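Local atomic coordinates of phosphoribosylamidoimidazole- succinocarboxamide synthase (Saccharomyces cerevisiae, PDB entry 1OBD), a protein that catalyses the ATP-dependent ligation of L-aspartate to the carboxylate of CAIR, forming SAICAR in de novo purine biosynthesis. Residues A[112-117]-A[217-222]; A[189-194]-A[227-232]. One frame throughout, in Å; residues are numbered along the deposited sequence.

Contact 1: residues A[112-117]-A[217-222]; sequences HKLIPL and KFEFGI. With ATP (adenosine-5'-triphosphate), chain B.
A water at the edge of the H112 imidazole, in the ring plane and 2.9 Å from H112 ND1, joins H112 and K113 to I222. It accepts from K113 N and donates to I222 O, 2.6 Å away. A second flat group is the adenine of ATP: L114 CD2 lies above its ring, 3.8 Å from ATP C6, and H112 N donates to N1. From the facing strand E219 reaches the ribose, its OE2 accepting from ATP O2' at 2.6 Å. With CG beside the backbone N (chi1 -69°) and the chain extended beyond it, E219 brings its carboxylate to the hydroxyl; the E219 side chain also comes within about 4 Å of a bound magnesium ion.

Two backbone bonds hold the antiparallel segments together: I222 N to K113 O, and the nearly straight I115 N to F220 O at 2.9 Å. Between them L114 and G221 form a non-hydrogen-bonded pair with CA atoms only 3.9 Å apart, so close that a CB on G221 would clash with K113 O. Beyond, an inverse gamma turn centred on P116 interrupts the pairing, and a water accepting from F220 N bridges to I115 O and L117 O. On its other edge strand 211-223 pairs with strand 228-245, while helix 185-208 covers I115, F220 and I222.

Contact 2: residues A[189-194]-A[227-232]; sequences RRVAEL and NEIILV. With ATP (adenosine-5'-triphosphate), chain B.
R190 and I229 bring helix 189-194 against strand 228-232, with axes 10.1 Å apart and crossing at -50°. The tight part is apolar and centres on I229. This residue has a second conformer, so the contacts of its branches hold for one conformer and are less certain. In that conformer CD1 lies 3.5 Å from R190 CB and meets V191 CG1 at 4.1 Å, the two side chains nearly perpendicular. The other branch, CG2, approaches L194 CD2 at 3.8 Å, where the two chains run antiparallel alongside one another. The split follows, for this conformer, from the first torsion of I229 (chi1 -64°), which sets CG1 beside the backbone N and CG2 beside the carbonyl carbon.

Toward solvent the contact thins to a polar fringe. R190 bends at chi3 and lays one face of its guanidinium over I229, whose CG1 stands 3.9 Å above the plane, near the edge of the group rather than over its centre. R190 NH2 then donates to N227 O at 2.8 Å. The bond is bent, 139° at the hydrogen, and the donor sits well above the carbonyl plane. N227 is exposed and, with E228, forms the long side of a G1 beta bulge, while E228 turns from the helix to a salt bridge with R73. A leucine in place of R190 would probably leave the N227 carbonyl without its guanidinium donor and strip part of the cover from I229.

The arginine thus serves both halves, its aliphatic stem lying on I229 and its charged end meeting a neutral backbone carbonyl just before the strand. With the bond from NH2 bent and its donor out of the carbonyl plane, this polar link is probably not a strongly directional one.

How the contacts relate
Contacts 1 and 2 have centres 8 Å apart, and both reach one sheet, through neighbouring strands 211-223 and 228-245. Probable hydrogen bonds join them: G221 N to I230 O at 2.8 Å and E219 O to V232 N at 3.1 Å. F220 packs on I229, its CD1 3.5 Å from CG2 in one conformer of the isoleucine, and helix 185-208 packs on the face of the sheet that carries I115, F220 and I229. Toward the nucleotide, L114 of contact 1 packs against V232 of contact 2. L114 lies over the adenine, while V232 sits obliquely at its N7 and N6 edge, with V232 CB 3.5 Å from ATP N7. D233 N, just beyond 227-232, also binds ATP.

Contact 1: residues A[112-117]-A[217-222]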
loop_
_atom_site.group_PDB
_atom_site.type_symbol
_atom_site.label_atom_id
_atom_site.label_comp_id
_atom_site.label_asym_id
_atom_site.label_seq_id
_atom_site.Cartn_x
_atom_site.Cartn_y
_atom_site.Cartn_z
ATOM N N HIS A 112 -2.149 -6.522 16.259
ATOM C CA HIS A 112 -2.817 -5.476 16.956
ATOM C C HIS A 112 -4.307 -5.591 16.748
ATOM O O HIS A 112 -4.784 -6.219 15.792
ATOM C CB HIS A 112 -2.301 -4.109 16.461
ATOM C CG HIS A 112 -1.018 -3.695 17.126
ATOM N ND1 HIS A 112 -0.946 -3.291 18.436
ATOM C CD2 HIS A 112 0.245 -3.641 16.656
ATOM C CE1 HIS A 112 0.300 -3.005 18.748
ATOM N NE2 HIS A 112 1.045 -3.193 17.674
ATOM N N LYS A 113 -5.024 -4.945 17.648
ATOM C CA LYS A 113 -6.428 -4.742 17.382
ATOM C C LYS A 113 -6.593 -3.700 16.309
ATOM O O LYS A 113 -6.162 -2.587 16.495
ATOM C CB LYS A 113 -7.154 -4.308 18.615
ATOM C CG LYS A 113 -8.636 -4.103 18.361
ATOM C CD LYS A 113 -9.392 -3.842 19.633
ATOM C CE LYS A 113 -9.507 -5.052 20.512
ATOM N NZ LYS A 113 -10.553 -4.774 21.576
ATOM N N LEU A 114 -7.187 -4.009 15.165
ATOM C CA LEU A 114 -7.275 -3.064 14.093
ATOM C C LEU A 114 -8.519 -2.234 14.315
ATOM O O LEU A 114 -9.505 -2.630 14.929
ATOM C CB LEU A 114 -7.277 -3.691 12.671
ATOM C CG LEU A 114 -5.925 -3.753 11.924
ATOM C CD1 LEU A 114 -5.818 -2.489 11.003
ATOM C CD2 LEU A 114 -4.699 -4.045 12.849
ATOM N N ILE A 115 -8.419 -1.053 13.819
ATOM C CA ILE A 115 -9.520 -0.164 13.644
ATOM C C ILE A 115 -10.064 -0.565 12.259
ATOM O O ILE A 115 -9.386 -0.391 11.250
ATOM C CB ILE A 115 -9.033 1.270 13.712
ATOM C CG1 ILE A 115 -8.406 1.532 15.100
ATOM C CG2 ILE A 115 -10.180 2.207 13.448
ATOM C CD1 ILE A 115 -7.650 2.839 15.206
ATOM N N PRO A 116 -11.286 -1.121 12.177
ATOM C CA PRO A 116 -11.799 -1.643 10.900
ATOM C C PRO A 116 -12.350 -0.568 9.979
ATOM O O PRO A 116 -13.547 -0.336 9.805
ATOM C CB PRO A 116 -12.857 -2.631 11.347
ATOM C CG PRO A 116 -13.375 -2.078 12.611
ATOM C CD PRO A 116 -12.228 -1.382 13.292
ATOM N N LEU A 117 -11.400 0.101 9.352
ATOM C CA LEU A 117 -11.606 1.202 8.479
ATOM C C LEU A 117 -10.437 1.298 7.491
ATOM O O LEU A 117 -9.281 1.115 7.864
ATOM C CB LEU A 117 -11.656 2.396 9.390
ATOM C CG LEU A 117 -12.191 3.646 8.831
ATOM C CD1 LEU A 117 -13.646 3.539 8.344
ATOM C CD2 LEU A 117 -12.082 4.772 9.840
ATOM N N LYS A 217 -3.854 4.679 1.004
ATOM C CA LYS A 217 -4.701 3.954 1.920
ATOM C C LYS A 217 -3.870 3.446 3.070
ATOM O O LYS A 217 -2.989 2.601 2.891
ATOM C CB LYS A 217 -5.379 2.793 1.211
ATOM C CG LYS A 217 -6.360 2.063 2.058
ATOM C CD LYS A 217 -7.157 1.007 1.235
ATOM C CE LYS A 217 -6.274 -0.036 0.584
ATOM N NZ LYS A 217 -5.681 -0.928 1.632
ATOM N N PHE A 218 -4.189 3.945 4.246
ATOM C CA PHE A 218 -3.597 3.457 5.473
ATOM C C PHE A 218 -4.561 2.566 6.226
ATOM O O PHE A 218 -5.792 2.719 6.128
ATOM C CB PHE A 218 -3.298 4.607 6.441
ATOM C CG PHE A 218 -2.245 5.617 5.986
ATOM C CD1 PHE A 218 -0.936 5.254 5.751
ATOM C CD2 PHE A 218 -2.564 6.957 5.847
ATOM C CE1 PHE A 218 0.007 6.222 5.362
ATOM C CE2 PHE A 218 -1.612 7.903 5.478
ATOM C CZ PHE A 218 -0.349 7.548 5.251
ATOM N N GLU A 219 -4.014 1.660 7.031
ATOM C CA GLU A 219 -4.781 1.020 8.064
ATOM C C GLU A 219 -4.056 1.229 9.386
ATOM O O GLU A 219 -2.815 1.284 9.455
ATOM C CB GLU A 219 -4.994 -0.465 7.794
ATOM C CG GLU A 219 -5.925 -0.763 6.624
ATOM C CD GLU A 219 -6.152 -2.251 6.426
ATOM O OE1 GLU A 219 -6.759 -2.625 5.400
ATOM O OE2 GLU A 219 -5.682 -3.050 7.274
ATOM N N PHE A 220 -4.851 1.333 10.432
ATOM C CA PHE A 220 -4.381 1.579 11.787
ATOM C C PHE A 220 -4.897 0.545 12.761
ATOM O O PHE A 220 -5.989 0.011 12.588
ATOM C CB PHE A 220 -4.809 2.982 12.265
ATOM C CG PHE A 220 -4.209 4.087 11.463
ATOM C CD1 PHE A 220 -2.936 4.523 11.726
ATOM C CD2 PHE A 220 -4.915 4.681 10.448
ATOM C CE1 PHE A 220 -2.381 5.536 11.011
ATOM C CE2 PHE A 220 -4.366 5.688 9.703
ATOM C CZ PHE A 220 -3.093 6.130 9.996
ATOM N N GLY A 221 -4.118 0.304 13.809
ATOM C CA GLY A 221 -4.559 -0.413 14.970
ATOM C C GLY A 221 -4.606 0.509 16.161
ATOM O O GLY A 221 -4.234 1.670 16.077
ATOM N N ILE A 222 -5.054 -0.031 17.290
ATOM C CA ILE A 222 -5.089 0.707 18.570
ATOM C C ILE A 222 -4.497 -0.189 19.623
ATOM O O ILE A 222 -4.896 -1.357 19.752
ATOM C CB ILE A 222 -6.433 1.075 19.158
ATOM C CG1 ILE A 222 -7.416 1.582 18.136
ATOM C CG2 ILE A 222 -6.211 2.135 20.296
ATOM C CD1 ILE A 222 -8.844 1.446 18.613
HETATM P PG ATP B . -5.472 -6.874 -0.373
HETATM O O1G ATP B . -4.425 -7.435 -1.277
HETATM O O2G ATP B . -4.900 -5.806 0.583
HETATM O O3G ATP B . -6.588 -6.276 -1.240
HETATM P PB ATP B . -5.937 -8.320 1.999
HETATM O O1B ATP B . -6.733 -9.509 2.373
HETATM O O2B ATP B . -6.230 -7.074 2.823
HETATM O O3B ATP B . -6.147 -8.089 0.454
HETATM P PA ATP B . -3.229 -8.034 2.915
HETATM O O1A ATP B . -1.964 -8.394 2.253
HETATM O O2A ATP B . -3.453 -6.531 2.976
HETATM O O3A ATP B . -4.394 -8.717 2.085
HETATM O "O5'" ATP B . -3.314 -8.734 4.339
HETATM C "C5'" ATP B . -3.150 -7.963 5.502
HETATM C "C4'" ATP B . -4.216 -8.369 6.502
HETATM O "O4'" ATP B . -3.732 -8.127 7.798
HETATM C "C3'" ATP B . -5.429 -7.502 6.339
HETATM O "O3'" ATP B . -6.540 -8.277 6.780
HETATM C "C2'" ATP B . -5.105 -6.313 7.248
HETATM O "O2'" ATP B . -6.167 -5.538 7.715
HETATM C "C1'" ATP B . -4.465 -7.058 8.399
HETATM N N9 ATP B . -3.410 -6.419 9.217
HETATM C C8 ATP B . -2.545 -5.473 8.738
HETATM N N7 ATP B . -1.701 -5.196 9.712
HETATM C C5 ATP B . -1.992 -5.900 10.845
HETATM C C6 ATP B . -1.488 -6.009 12.145
HETATM N N6 ATP B . -0.342 -5.511 12.579
HETATM N N1 ATP B . -2.101 -6.863 13.025
HETATM C C2 ATP B . -3.164 -7.625 12.650
HETATM N N3 ATP B . -3.679 -7.536 11.390
HETATM C C4 ATP B . -3.096 -6.688 10.510
HETATM O O HOH W 1 -3.566 -3.611 19.632
HETATM O O HOH W 2 -7.699 1.531 10.139
#

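Contact 2: residues A[189-194]-A[227-232]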
loop_
_atom_site.group_PDB
_atom_site.type_symbol
_atom_site.label_atom_id
_atom_site.label_comp_id
_atom_site.label_asym_id
_atom_site.label_seq_id
_atom_site.Cartn_x
_atom_site.Cartn_y
_atom_site.Cartn_z
ATOM N N ARG A 189 -11.866 10.640 14.457
ATOM C CA ARG A 189 -11.254 11.944 14.397
ATOM C C ARG A 189 -9.736 11.808 14.525
ATOM O O ARG A 189 -8.991 12.461 13.796
ATOM C CB ARG A 189 -11.838 12.838 15.510
ATOM C CG ARG A 189 -11.283 14.233 15.691
ATOM C CD ARG A 189 -11.847 14.945 16.946
ATOM N NE ARG A 189 -10.803 15.402 17.873
ATOM C CZ ARG A 189 -10.065 14.603 18.647
ATOM N NH1 ARG A 189 -10.240 13.288 18.617
ATOM N NH2 ARG A 189 -9.195 15.127 19.505
ATOM N N ARG A 190 -9.285 10.969 15.445
ATOM C CA ARG A 190 -7.861 10.815 15.696
ATOM C C ARG A 190 -7.178 10.182 14.486
ATOM O O ARG A 190 -6.087 10.622 14.098
ATOM C CB ARG A 190 -7.610 9.974 16.936
ATOM C CG ARG A 190 -7.936 10.635 18.258
ATOM C CD ARG A 190 -7.945 9.666 19.403
ATOM N NE ARG A 190 -6.626 9.115 19.677
ATOM C CZ ARG A 190 -6.394 8.053 20.428
ATOM N NH1 ARG A 190 -7.379 7.374 20.987
ATOM N NH2 ARG A 190 -5.159 7.677 20.643
ATOM N N VAL A 191 -7.796 9.165 13.870
ATOM C CA VAL A 191 -7.130 8.536 12.733
ATOM C C VAL A 191 -7.122 9.476 11.539
ATOM O O VAL A 191 -6.143 9.513 10.822
ATOM C CB VAL A 191 -7.646 7.112 12.322
ATOM C CG1 VAL A 191 -7.648 6.161 13.498
ATOM C CG2 VAL A 191 -8.952 7.154 11.646
ATOM N N ALA A 192 -8.196 10.237 11.350
ATOM C CA ALA A 192 -8.249 11.211 10.241
ATOM C C ALA A 192 -7.143 12.221 10.371
ATOM O O ALA A 192 -6.429 12.488 9.414
ATOM C CB ALA A 192 -9.611 11.931 10.175
ATOM N N GLU A 193 -7.006 12.814 11.560
ATOM C CA GLU A 193 -5.984 13.840 11.766
ATOM C C GLU A 193 -4.569 13.284 11.576
ATOM O O GLU A 193 -3.728 13.886 10.904
ATOM C CB GLU A 193 -6.191 14.548 13.117
ATOM C CG GLU A 193 -7.492 15.357 13.172
ATOM C CD GLU A 193 -7.765 16.061 14.486
ATOM O OE1 GLU A 193 -6.958 15.922 15.412
ATOM O OE2 GLU A 193 -8.817 16.740 14.572
ATOM N N LEU A 194 -4.317 12.114 12.132
ATOM C CA LEU A 194 -3.008 11.485 12.011
ATOM C C LEU A 194 -2.720 11.139 10.560
ATOM O O LEU A 194 -1.639 11.408 10.034
ATOM C CB LEU A 194 -2.951 10.244 12.876
ATOM C CG LEU A 194 -1.668 9.444 12.814
ATOM C CD1 LEU A 194 -0.484 10.286 13.260
ATOM C CD2 LEU A 194 -1.836 8.212 13.609
ATOM N N ASN A 227 -3.447 3.540 24.715
ATOM C CA ASN A 227 -4.279 4.433 23.907
ATOM C C ASN A 227 -3.509 5.088 22.767
ATOM O O ASN A 227 -3.654 6.274 22.481
ATOM C CB ASN A 227 -4.952 5.513 24.794
ATOM C CG ASN A 227 -6.077 6.251 24.080
ATOM O OD1 ASN A 227 -6.349 7.442 24.350
ATOM N ND2 ASN A 227 -6.731 5.583 23.175
ATOM N N GLU A 228 -2.689 4.303 22.094
ATOM C CA GLU A 228 -1.910 4.794 20.982
ATOM C C GLU A 228 -2.388 4.166 19.691
ATOM O O GLU A 228 -2.635 2.983 19.605
ATOM C CB GLU A 228 -0.448 4.433 21.114
ATOM C CG GLU A 228 0.340 5.160 22.193
ATOM C CD GLU A 228 1.745 4.614 22.268
ATOM O OE1 GLU A 228 2.718 5.314 21.884
ATOM O OE2 GLU A 228 1.898 3.455 22.693
ATOM N N ILE A 229 -2.529 4.991 18.693
ATOM C CA ILE A 229 -2.789 4.542 17.349
ATOM C C ILE A 229 -1.494 4.015 16.738
ATOM O O ILE A 229 -0.407 4.580 16.896
ATOM C CB ILE A 229 -3.467 5.630 16.520
ATOM C CG1 ILE A 229 -4.851 5.945 17.102
ATOM C CG2 ILE A 229 -3.632 5.172 15.092
ATOM C CD1 ILE A 229 -5.335 7.337 16.730
ATOM N N ILE A 230 -1.612 2.892 16.043
ATOM C CA ILE A 230 -0.486 2.184 15.453
ATOM C C ILE A 230 -0.646 2.091 13.957
ATOM O O ILE A 230 -1.696 1.682 13.464
ATOM C CB ILE A 230 -0.412 0.741 15.991
ATOM C CG1 ILE A 230 -0.661 0.663 17.502
ATOM C CG2 ILE A 230 0.860 0.051 15.564
ATOM C CD1 ILE A 230 0.380 1.265 18.338
ATOM N N LEU A 231 0.392 2.446 13.225
ATOM C CA LEU A 231 0.389 2.294 11.797
ATOM C C LEU A 231 0.694 0.841 11.505
ATOM O O LEU A 231 1.704 0.281 11.952
ATOM C CB LEU A 231 1.438 3.219 11.174
ATOM C CG LEU A 231 1.529 3.264 9.650
ATOM C CD1 LEU A 231 0.234 3.696 9.049
ATOM C CD2 LEU A 231 2.706 4.081 9.251
ATOM N N VAL A 232 -0.196 0.217 10.752
ATOM C CA VAL A 232 -0.112 -1.198 10.436
ATOM C C VAL A 232 -0.207 -1.361 8.934
ATOM O O VAL A 232 -0.113 -0.429 8.172
ATOM C CB VAL A 232 -1.162 -2.034 11.185
ATOM C CG1 VAL A 232 -1.086 -1.816 12.726
ATOM C CG2 VAL A 232 -2.599 -1.741 10.698
HETATM P PG ATP B . -5.472 -6.874 -0.373
HETATM O O1G ATP B . -4.425 -7.435 -1.277
HETATM O O2G ATP B . -4.900 -5.806 0.583
HETATM O O3G ATP B . -6.588 -6.276 -1.240
HETATM P PB ATP B . -5.937 -8.320 1.999
HETATM O O1B ATP B . -6.733 -9.509 2.373
HETATM O O2B ATP B . -6.230 -7.074 2.823
HETATM O O3B ATP B . -6.147 -8.089 0.454
HETATM P PA ATP B . -3.229 -8.034 2.915
HETATM O O1A ATP B . -1.964 -8.394 2.253
HETATM O O2A ATP B . -3.453 -6.531 2.976
HETATM O O3A ATP B . -4.394 -8.717 2.085
HETATM O "O5'" ATP B . -3.314 -8.734 4.339
HETATM C "C5'" ATP B . -3.150 -7.963 5.502
HETATM C "C4'" ATP B . -4.216 -8.369 6.502
HETATM O "O4'" ATP B . -3.732 -8.127 7.798
HETATM C "C3'" ATP B . -5.429 -7.502 6.339
HETATM O "O3'" ATP B . -6.540 -8.277 6.780
HETATM C "C2'" ATP B . -5.105 -6.313 7.248
HETATM O "O2'" ATP B . -6.167 -5.538 7.715
HETATM C "C1'" ATP B . -4.465 -7.058 8.399
HETATM N N9 ATP B . -3.410 -6.419 9.217
HETATM C C8 ATP B . -2.545 -5.473 8.738
HETATM N N7 ATP B . -1.701 -5.196 9.712
HETATM C C5 ATP B . -1.992 -5.900 10.845
HETATM C C6 ATP B . -1.488 -6.009 12.145
HETATM N N6 ATP B . -0.342 -5.511 12.579
HETATM N N1 ATP B . -2.101 -6.863 13.025
HETATM C C2 ATP B . -3.164 -7.625 12.650
HETATM N N3 ATP B . -3.679 -7.536 11.390
HETATM C C4 ATP B . -3.096 -6.688 10.510
#